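Local coordinates for protein HTH-type dhaKLM operon transcriptional activator DhaS (Lactococcus lactis, PDB 2IU5) that activates transcription of the dhaKLM operon, in complex with DhaQ and upon activation by dihydroxyacetone, by binding an inverted repeat that partly overlaps the promoter's -35 sequence, at residues K16-A21 and E58-W63; Y80-E85 and N176-Q181; Q117-L122 and I145-A150. The protein carries 1 engineered substitution. All coordinates share one frame; numbering follows the deposited sequence.

Contact 1: residues K16-A21 and E58-W63; sequences KIIAKA and EELLSW
Helix 13-28 and helix 57-73 meet here in a buried, apolar helix-on-helix contact within the DNA-binding domain, with I18, A19 and K16 on one side and L60 and W63 on the other. The segments cross at -103°, not far from perpendicular, and their axes stay 10.5 Å apart. The contact is therefore small, and it is built from side chains reaching across. The backbones come nearest at A19 and L60, whose CA atoms are 7.0 Å apart.

L60 divides its two methyls between neighbours. CD2 reaches CG2 of I18 at 3.9 Å, methyl against methyl, while CD1 lies 4.2 Å from CA of A19. In I18 the CG2 branch does the touching because it stands anti to the backbone N, with CG1 turned back beside that N (chi1 -68°). The same isoleucine also packs on I39 and M40 of helix 36-43, which lies in the predicted helix-turn-helix motif. I18 thus lies where helix 13-28, helix 36-43 and helix 57-73 come together in the TetR-type DNA-binding domain, and helix 57-73, as in other members of the family, leads from there toward the regulatory domain.

W63, one turn further along helix 57-73, makes the second half of the contact. Its CG is swung away from the backbone N (chi1 -173°), which carries the indole across to helix 13-28. The six-membered ring then meets that helix with its edge: CZ3 touches CB of A19 at 3.8 Å, and CH2 touches CG of K16, in the ring plane, at 3.9 Å. F54 packs edge-to-face with the same indole. K16 runs at about a right angle to W63 and lends a methylene to the contact. Its chain then leads off, and NZ hydrogen-bonds to the backbone O of M8 and makes a salt bridge with E71.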
# COMPACT_ATOMS: atom_id res chain seq x y z
N LYS A 16 -16.67 -3.27 26.60
CA LYS A 16 -16.45 -1.93 26.07
C LYS A 16 -15.81 -1.03 27.12
O LYS A 16 -14.97 -0.19 26.78
CB LYS A 16 -17.74 -1.34 25.49
CG LYS A 16 -18.06 -1.94 24.15
CD LYS A 16 -19.32 -1.35 23.52
CE LYS A 16 -18.99 -1.00 22.07
NZ LYS A 16 -19.93 -0.06 21.40
N ILE A 17 -16.22 -1.20 28.38
CA ILE A 17 -15.65 -0.42 29.48
C ILE A 17 -14.17 -0.77 29.67
O ILE A 17 -13.31 0.11 29.82
CB ILE A 17 -16.47 -0.63 30.76
CG1 ILE A 17 -17.88 -0.06 30.60
CG2 ILE A 17 -15.76 -0.01 31.97
CD1 ILE A 17 -18.76 -0.47 31.74
N ILE A 18 -13.88 -2.07 29.65
CA ILE A 18 -12.50 -2.54 29.81
C ILE A 18 -11.65 -2.02 28.64
O ILE A 18 -10.56 -1.50 28.84
CB ILE A 18 -12.47 -4.07 29.89
CG1 ILE A 18 -13.13 -4.55 31.18
CG2 ILE A 18 -11.04 -4.56 29.84
CD1 ILE A 18 -13.39 -6.06 31.15
N ALA A 19 -12.15 -2.16 27.42
CA ALA A 19 -11.41 -1.66 26.25
C ALA A 19 -11.14 -0.15 26.29
O ALA A 19 -10.03 0.32 25.95
CB ALA A 19 -12.19 -2.00 24.97
N LYS A 20 -12.14 0.61 26.70
CA LYS A 20 -11.97 2.06 26.82
C LYS A 20 -10.86 2.40 27.83
O LYS A 20 -10.02 3.26 27.57
CB LYS A 20 -13.28 2.75 27.20
CG LYS A 20 -13.20 4.26 27.19
CD LYS A 20 -12.66 4.75 25.85
CE LYS A 20 -12.89 6.25 25.62
NZ LYS A 20 -11.93 7.06 26.43
N ALA A 21 -10.89 1.70 28.96
CA ALA A 21 -9.83 1.86 29.95
C ALA A 21 -8.44 1.60 29.36
O ALA A 21 -7.50 2.39 29.56
CB ALA A 21 -10.10 0.96 31.14
N GLU A 58 -3.17 -9.20 25.15
CA GLU A 58 -3.13 -9.52 23.71
C GLU A 58 -4.53 -9.86 23.25
O GLU A 58 -4.97 -9.41 22.18
CB GLU A 58 -2.20 -10.69 23.44
CG GLU A 58 -0.75 -10.27 23.44
CD GLU A 58 0.19 -11.43 23.22
OE1 GLU A 58 -0.25 -12.53 22.82
OE2 GLU A 58 1.41 -11.24 23.44
N GLU A 59 -5.24 -10.64 24.05
CA GLU A 59 -6.63 -10.94 23.67
C GLU A 59 -7.49 -9.68 23.67
O GLU A 59 -8.39 -9.56 22.83
CB GLU A 59 -7.25 -11.95 24.64
CG GLU A 59 -6.70 -13.36 24.51
CD GLU A 59 -7.67 -14.44 25.04
OE1 GLU A 59 -8.69 -14.14 25.72
OE2 GLU A 59 -7.38 -15.63 24.77
N LEU A 60 -7.26 -8.75 24.58
CA LEU A 60 -8.02 -7.52 24.64
C LEU A 60 -7.71 -6.71 23.38
O LEU A 60 -8.63 -6.17 22.77
CB LEU A 60 -7.67 -6.72 25.91
CG LEU A 60 -8.40 -5.39 25.98
CD1 LEU A 60 -9.94 -5.57 25.88
CD2 LEU A 60 -8.04 -4.70 27.28
N LEU A 61 -6.43 -6.63 22.99
CA LEU A 61 -6.07 -5.89 21.77
C LEU A 61 -6.79 -6.48 20.56
O LEU A 61 -7.37 -5.73 19.77
CB LEU A 61 -4.55 -5.95 21.52
CG LEU A 61 -3.65 -5.00 22.30
CD1 LEU A 61 -2.23 -5.32 21.87
CD2 LEU A 61 -4.02 -3.55 21.91
N SER A 62 -6.76 -7.80 20.42
CA SER A 62 -7.40 -8.45 19.29
C SER A 62 -8.86 -8.05 19.24
O SER A 62 -9.42 -7.74 18.17
CB SER A 62 -7.26 -9.97 19.44
OG SER A 62 -5.92 -10.35 19.20
N TRP A 63 -9.50 -8.04 20.41
CA TRP A 63 -10.92 -7.71 20.49
C TRP A 63 -11.15 -6.26 20.08
O TRP A 63 -12.09 -5.95 19.32
CB TRP A 63 -11.48 -8.00 21.91
CG TRP A 63 -12.97 -7.80 21.91
CD1 TRP A 63 -13.89 -8.71 21.53
CD2 TRP A 63 -13.69 -6.63 22.31
NE1 TRP A 63 -15.15 -8.20 21.66
CE2 TRP A 63 -15.06 -6.92 22.13
CE3 TRP A 63 -13.32 -5.37 22.79
CZ2 TRP A 63 -16.07 -6.00 22.42
CZ3 TRP A 63 -14.32 -4.46 23.08
CH2 TRP A 63 -15.68 -4.78 22.89

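Contact 2: residues Y80-E85 and N176-Q181; sequences YGWQNE and NLLLAQ
Q83 and W82, at the start of helix 82-95, meet L179 and L178 of helix 171-183 within the all-helical C-terminal domain of this TetR-family regulator. Q83 can be followed outward from its CB, still 6.8 Å from L179 CD1. CG, set beside the backbone N (chi1 -61°), comes to lie 3.5 Å above the plane of the W82 indole, over its centre. CD carries the extended chain on toward the leucine, 4.5 Å from L179 CD1, and NE2 arrives 3.9 Å from L179 CD2, the two side chains crossing at about a right angle. NE2 also donates to Y80 OH at 3.1 Å, with the hydroxyl nearly in the amide plane; Q129 takes up that same hydroxyl and W82 NE1 as well. With an alanine here, the face of the W82 ring under CG is likely to lose its cover, Y80 OH a donor and the methyls of L179 part of their packing. The indole itself carries the rest of the contact with its six-membered ring: CZ2 meets L179 CD2 edge-on at 3.9 Å, and CZ3 lies 3.7 Å from L178 CD1.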
# COMPACT_ATOMS: atom_id res chain seq x y z
N TYR A 80 -26.93 5.04 3.00
CA TYR A 80 -25.79 5.51 2.21
C TYR A 80 -24.77 6.11 3.14
O TYR A 80 -24.76 7.32 3.43
CB TYR A 80 -26.18 6.43 1.04
CG TYR A 80 -25.02 6.91 0.16
CD1 TYR A 80 -24.59 6.16 -0.94
CD2 TYR A 80 -24.36 8.11 0.43
CE1 TYR A 80 -23.53 6.60 -1.75
CE2 TYR A 80 -23.31 8.55 -0.37
CZ TYR A 80 -22.90 7.79 -1.46
OH TYR A 80 -21.86 8.25 -2.24
N GLY A 81 -23.89 5.24 3.59
CA GLY A 81 -23.13 5.57 4.76
C GLY A 81 -21.64 5.73 4.56
O GLY A 81 -20.98 6.19 5.48
N TRP A 82 -21.08 5.36 3.41
CA TRP A 82 -19.64 5.20 3.38
C TRP A 82 -18.88 6.50 3.62
O TRP A 82 -17.80 6.46 4.23
CB TRP A 82 -19.13 4.49 2.15
CG TRP A 82 -19.09 5.25 0.88
CD1 TRP A 82 -20.02 5.20 -0.10
CD2 TRP A 82 -18.08 6.18 0.43
NE1 TRP A 82 -19.67 6.04 -1.15
CE2 TRP A 82 -18.48 6.65 -0.84
CE3 TRP A 82 -16.89 6.66 0.99
CZ2 TRP A 82 -17.74 7.56 -1.57
CZ3 TRP A 82 -16.14 7.58 0.24
CH2 TRP A 82 -16.57 8.02 -1.02
N GLN A 83 -19.44 7.62 3.16
CA GLN A 83 -18.70 8.87 3.31
C GLN A 83 -18.67 9.23 4.79
O GLN A 83 -17.64 9.70 5.29
CB GLN A 83 -19.30 10.01 2.48
CG GLN A 83 -19.25 9.68 0.99
CD GLN A 83 -19.61 10.85 0.11
OE1 GLN A 83 -19.31 12.01 0.43
NE2 GLN A 83 -20.27 10.55 -1.00
N ASN A 84 -19.78 9.02 5.50
CA ASN A 84 -19.79 9.27 6.95
C ASN A 84 -18.88 8.28 7.68
O ASN A 84 -18.17 8.63 8.62
CB ASN A 84 -21.24 9.18 7.47
CG ASN A 84 -22.11 10.31 6.94
OD1 ASN A 84 -21.59 11.39 6.67
ND2 ASN A 84 -23.43 10.08 6.79
N GLU A 85 -18.89 7.03 7.25
CA GLU A 85 -18.03 6.04 7.90
C GLU A 85 -16.55 6.33 7.74
O GLU A 85 -15.76 6.20 8.69
CB GLU A 85 -18.37 4.64 7.37
CG GLU A 85 -19.75 4.26 7.86
CD GLU A 85 -20.59 3.55 6.83
OE1 GLU A 85 -20.03 3.09 5.81
OE2 GLU A 85 -21.82 3.44 7.06
N ASN A 176 -12.96 12.88 -2.66
CA ASN A 176 -13.03 13.38 -4.02
C ASN A 176 -12.36 12.42 -5.01
O ASN A 176 -12.88 12.18 -6.10
CB ASN A 176 -12.44 14.79 -4.09
CG ASN A 176 -13.29 15.79 -3.34
OD1 ASN A 176 -12.81 16.87 -2.96
ND2 ASN A 176 -14.56 15.46 -3.12
N LEU A 177 -11.22 11.85 -4.63
CA LEU A 177 -10.55 10.92 -5.52
C LEU A 177 -11.39 9.65 -5.68
O LEU A 177 -11.44 9.05 -6.76
CB LEU A 177 -9.15 10.60 -5.00
CG LEU A 177 -8.15 11.76 -4.89
CD1 LEU A 177 -6.83 11.16 -4.40
CD2 LEU A 177 -7.92 12.46 -6.22
N LEU A 178 -12.05 9.23 -4.61
CA LEU A 178 -12.83 7.98 -4.70
C LEU A 178 -14.04 8.21 -5.59
O LEU A 178 -14.34 7.41 -6.47
CB LEU A 178 -13.30 7.52 -3.32
CG LEU A 178 -12.22 6.95 -2.39
CD1 LEU A 178 -12.81 6.73 -0.99
CD2 LEU A 178 -11.61 5.65 -2.94
N LEU A 179 -14.74 9.32 -5.36
CA LEU A 179 -15.93 9.60 -6.18
C LEU A 179 -15.57 9.76 -7.66
O LEU A 179 -16.34 9.35 -8.53
CB LEU A 179 -16.63 10.87 -5.68
CG LEU A 179 -17.36 10.72 -4.34
CD1 LEU A 179 -17.73 12.08 -3.78
CD2 LEU A 179 -18.61 9.88 -4.52
N ALA A 180 -14.41 10.35 -7.96
CA ALA A 180 -14.02 10.54 -9.35
C ALA A 180 -13.86 9.21 -10.06
O ALA A 180 -14.24 9.06 -11.23
CB ALA A 180 -12.73 11.31 -9.41
N GLN A 181 -13.29 8.25 -9.34
CA GLN A 181 -13.01 6.94 -9.90
C GLN A 181 -14.31 6.18 -10.07
O GLN A 181 -14.52 5.53 -11.10
CB GLN A 181 -12.12 6.19 -8.92
CG GLN A 181 -10.70 6.68 -8.95
CD GLN A 181 -9.91 5.91 -7.94
OE1 GLN A 181 -9.59 4.76 -8.15
NE2 GLN A 181 -9.58 6.55 -6.83

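Contact 3: residues Q117-L122 and I145-A150; sequences QWENLL and ICRYNA
The backbone O of I145, which faces L122 of the other helix, accepts two hydrogen bonds from N149: the side-chain ND2 donates at 2.9 Å with an N-H...O angle of 158°, and the backbone N at 3.1 Å. The two donors come from opposite faces of the carbonyl plane. ND2 is also bonded to OE1 of Q181, and OD1 to Y148 OH of the second subunit, so the amide is fixed in rotation and both its polar atoms are satisfied although the residue is buried.

The aliphatic part of N149 faces the neighbouring helix, its CB 3.9 Å from L122 CD1. L122 is the knob of this contact, set in a hole formed by I145, C146, N149 and A150. Its CG lies 3.7 Å from C146 O, and its CB packs on C146 CB at 3.8 Å. Its chi1 of -93° lies off a staggered position, which is consistent with a snug fit.

One turn after C146, A150 fits in beside W118 and E119; its CB is 3.4 Å from E119 CG, which is tight. W118 gives its CB to the contact, while its ring runs on to L86, L89 and L93 of helix 82-95. Beyond CG, the extended E119 chain carries OE2 to a water that donates both to it (2.9 Å) and to R147 O (2.8 Å). The guanidinium of R147 turns elsewhere, its NE bonding to S143.

Helices 110-132 and 139-163 thus pack closely in the regulatory domain, the latter being one of the pair that, in TetR-family dimers, builds the four-helix interface between subunits.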
# COMPACT_ATOMS: atom_id res chain seq x y z
N GLN A 117 -8.94 -4.07 6.78
CA GLN A 117 -9.96 -3.10 7.21
C GLN A 117 -10.32 -2.10 6.11
O GLN A 117 -11.50 -1.80 5.87
CB GLN A 117 -9.54 -2.39 8.48
CG GLN A 117 -9.18 -3.37 9.59
CD GLN A 117 -10.15 -4.52 9.64
OE1 GLN A 117 -11.36 -4.34 9.85
NE2 GLN A 117 -9.63 -5.73 9.44
N TRP A 118 -9.28 -1.62 5.44
CA TRP A 118 -9.50 -0.69 4.32
C TRP A 118 -10.19 -1.39 3.16
O TRP A 118 -11.03 -0.78 2.48
CB TRP A 118 -8.20 0.00 3.89
CG TRP A 118 -7.75 0.96 4.95
CD1 TRP A 118 -6.64 0.84 5.74
CD2 TRP A 118 -8.39 2.19 5.35
NE1 TRP A 118 -6.56 1.90 6.60
CE2 TRP A 118 -7.62 2.75 6.39
CE3 TRP A 118 -9.55 2.86 4.94
CZ2 TRP A 118 -7.96 3.94 7.01
CZ3 TRP A 118 -9.88 4.06 5.56
CH2 TRP A 118 -9.09 4.58 6.58
N GLU A 119 -9.83 -2.65 2.94
CA GLU A 119 -10.55 -3.42 1.94
C GLU A 119 -12.03 -3.56 2.29
O GLU A 119 -12.88 -3.52 1.40
CB GLU A 119 -9.87 -4.75 1.67
CG GLU A 119 -8.50 -4.56 1.00
CD GLU A 119 -7.76 -5.84 0.72
OE1 GLU A 119 -8.13 -6.90 1.29
OE2 GLU A 119 -6.80 -5.75 -0.08
N ASN A 120 -12.31 -3.71 3.58
CA ASN A 120 -13.70 -3.89 4.00
C ASN A 120 -14.42 -2.56 3.74
O ASN A 120 -15.56 -2.56 3.28
CB ASN A 120 -13.74 -4.27 5.49
CG ASN A 120 -13.36 -5.74 5.72
OD1 ASN A 120 -13.24 -6.52 4.79
ND2 ASN A 120 -13.18 -6.09 6.99
N LEU A 121 -13.74 -1.45 4.03
CA LEU A 121 -14.33 -0.13 3.75
C LEU A 121 -14.63 -0.00 2.25
O LEU A 121 -15.73 0.39 1.87
CB LEU A 121 -13.42 0.99 4.25
CG LEU A 121 -14.01 2.37 3.91
CD1 LEU A 121 -15.41 2.63 4.45
CD2 LEU A 121 -13.06 3.50 4.24
N LEU A 122 -13.66 -0.35 1.39
CA LEU A 122 -13.95 -0.26 -0.06
C LEU A 122 -15.11 -1.15 -0.51
O LEU A 122 -15.89 -0.78 -1.36
CB LEU A 122 -12.70 -0.48 -0.91
CG LEU A 122 -11.93 0.78 -1.30
CD1 LEU A 122 -12.71 1.59 -2.32
CD2 LEU A 122 -11.54 1.59 -0.08
N ILE A 145 -10.72 -1.87 -8.29
CA ILE A 145 -10.92 -0.54 -7.69
C ILE A 145 -10.79 -0.64 -6.16
O ILE A 145 -10.21 0.23 -5.49
CB ILE A 145 -12.28 0.08 -8.12
CG1 ILE A 145 -12.42 1.47 -7.49
CG2 ILE A 145 -13.41 -0.76 -7.62
CD1 ILE A 145 -13.33 2.37 -8.28
N CYS A 146 -11.34 -1.71 -5.59
CA CYS A 146 -11.24 -1.87 -4.14
C CYS A 146 -9.81 -2.08 -3.68
O CYS A 146 -9.36 -1.45 -2.72
CB CYS A 146 -12.10 -3.05 -3.69
SG CYS A 146 -13.88 -2.70 -3.86
N ARG A 147 -9.09 -2.98 -4.34
CA ARG A 147 -7.74 -3.29 -3.91
C ARG A 147 -6.81 -2.10 -4.12
O ARG A 147 -5.95 -1.80 -3.28
CB ARG A 147 -7.23 -4.52 -4.61
CG ARG A 147 -7.93 -5.76 -4.05
CD ARG A 147 -7.31 -7.00 -4.67
NE ARG A 147 -7.60 -7.03 -6.10
CZ ARG A 147 -6.68 -6.92 -7.05
NH1 ARG A 147 -5.40 -6.77 -6.71
NH2 ARG A 147 -7.03 -6.95 -8.32
N TYR A 148 -7.01 -1.42 -5.24
CA TYR A 148 -6.18 -0.25 -5.57
C TYR A 148 -6.34 0.82 -4.51
O TYR A 148 -5.36 1.29 -3.93
CB TYR A 148 -6.64 0.30 -6.92
CG TYR A 148 -5.82 1.43 -7.56
CD1 TYR A 148 -4.83 1.14 -8.50
CD2 TYR A 148 -6.07 2.75 -7.24
CE1 TYR A 148 -4.10 2.16 -9.08
CE2 TYR A 148 -5.34 3.80 -7.81
CZ TYR A 148 -4.37 3.48 -8.74
OH TYR A 148 -3.63 4.48 -9.33
N ASN A 149 -7.58 1.23 -4.25
CA ASN A 149 -7.82 2.26 -3.26
C ASN A 149 -7.55 1.85 -1.82
O ASN A 149 -7.07 2.68 -1.03
CB ASN A 149 -9.21 2.84 -3.49
CG ASN A 149 -9.24 3.66 -4.75
OD1 ASN A 149 -8.77 4.79 -4.74
ND2 ASN A 149 -9.78 3.12 -5.83
N ALA A 150 -7.85 0.61 -1.45
CA ALA A 150 -7.56 0.16 -0.09
C ALA A 150 -6.05 0.28 0.15
O ALA A 150 -5.60 0.73 1.23
CB ALA A 150 -8.04 -1.28 0.06
O HOH W 1 -5.11 -3.87 -1.55

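In the fold
Contact 1 stands apart in the DNA-binding domain, its centre about 30 Å from that of contact 2 and about 26 Å from that of contact 3, across the chain's centre from both. Contacts 2 and 3 share the C-terminal domain and touch directly: L178 CD2 packs on N149 OD1 at 3.5 Å, and Q181 on I145. Both also reach the second subunit, which contact 1 does not. Contacts 1 and 3 are buried, yet contact 1 is apolar across a steep crossing, whereas contact 3 is closer-packed, with a water at its margin. Contact 2 is partly buried and joins tryptophan and leucines to a glutamine. No helix is shared, although helix 82-95 follows 57-73 and helix 171-183 follows 139-163.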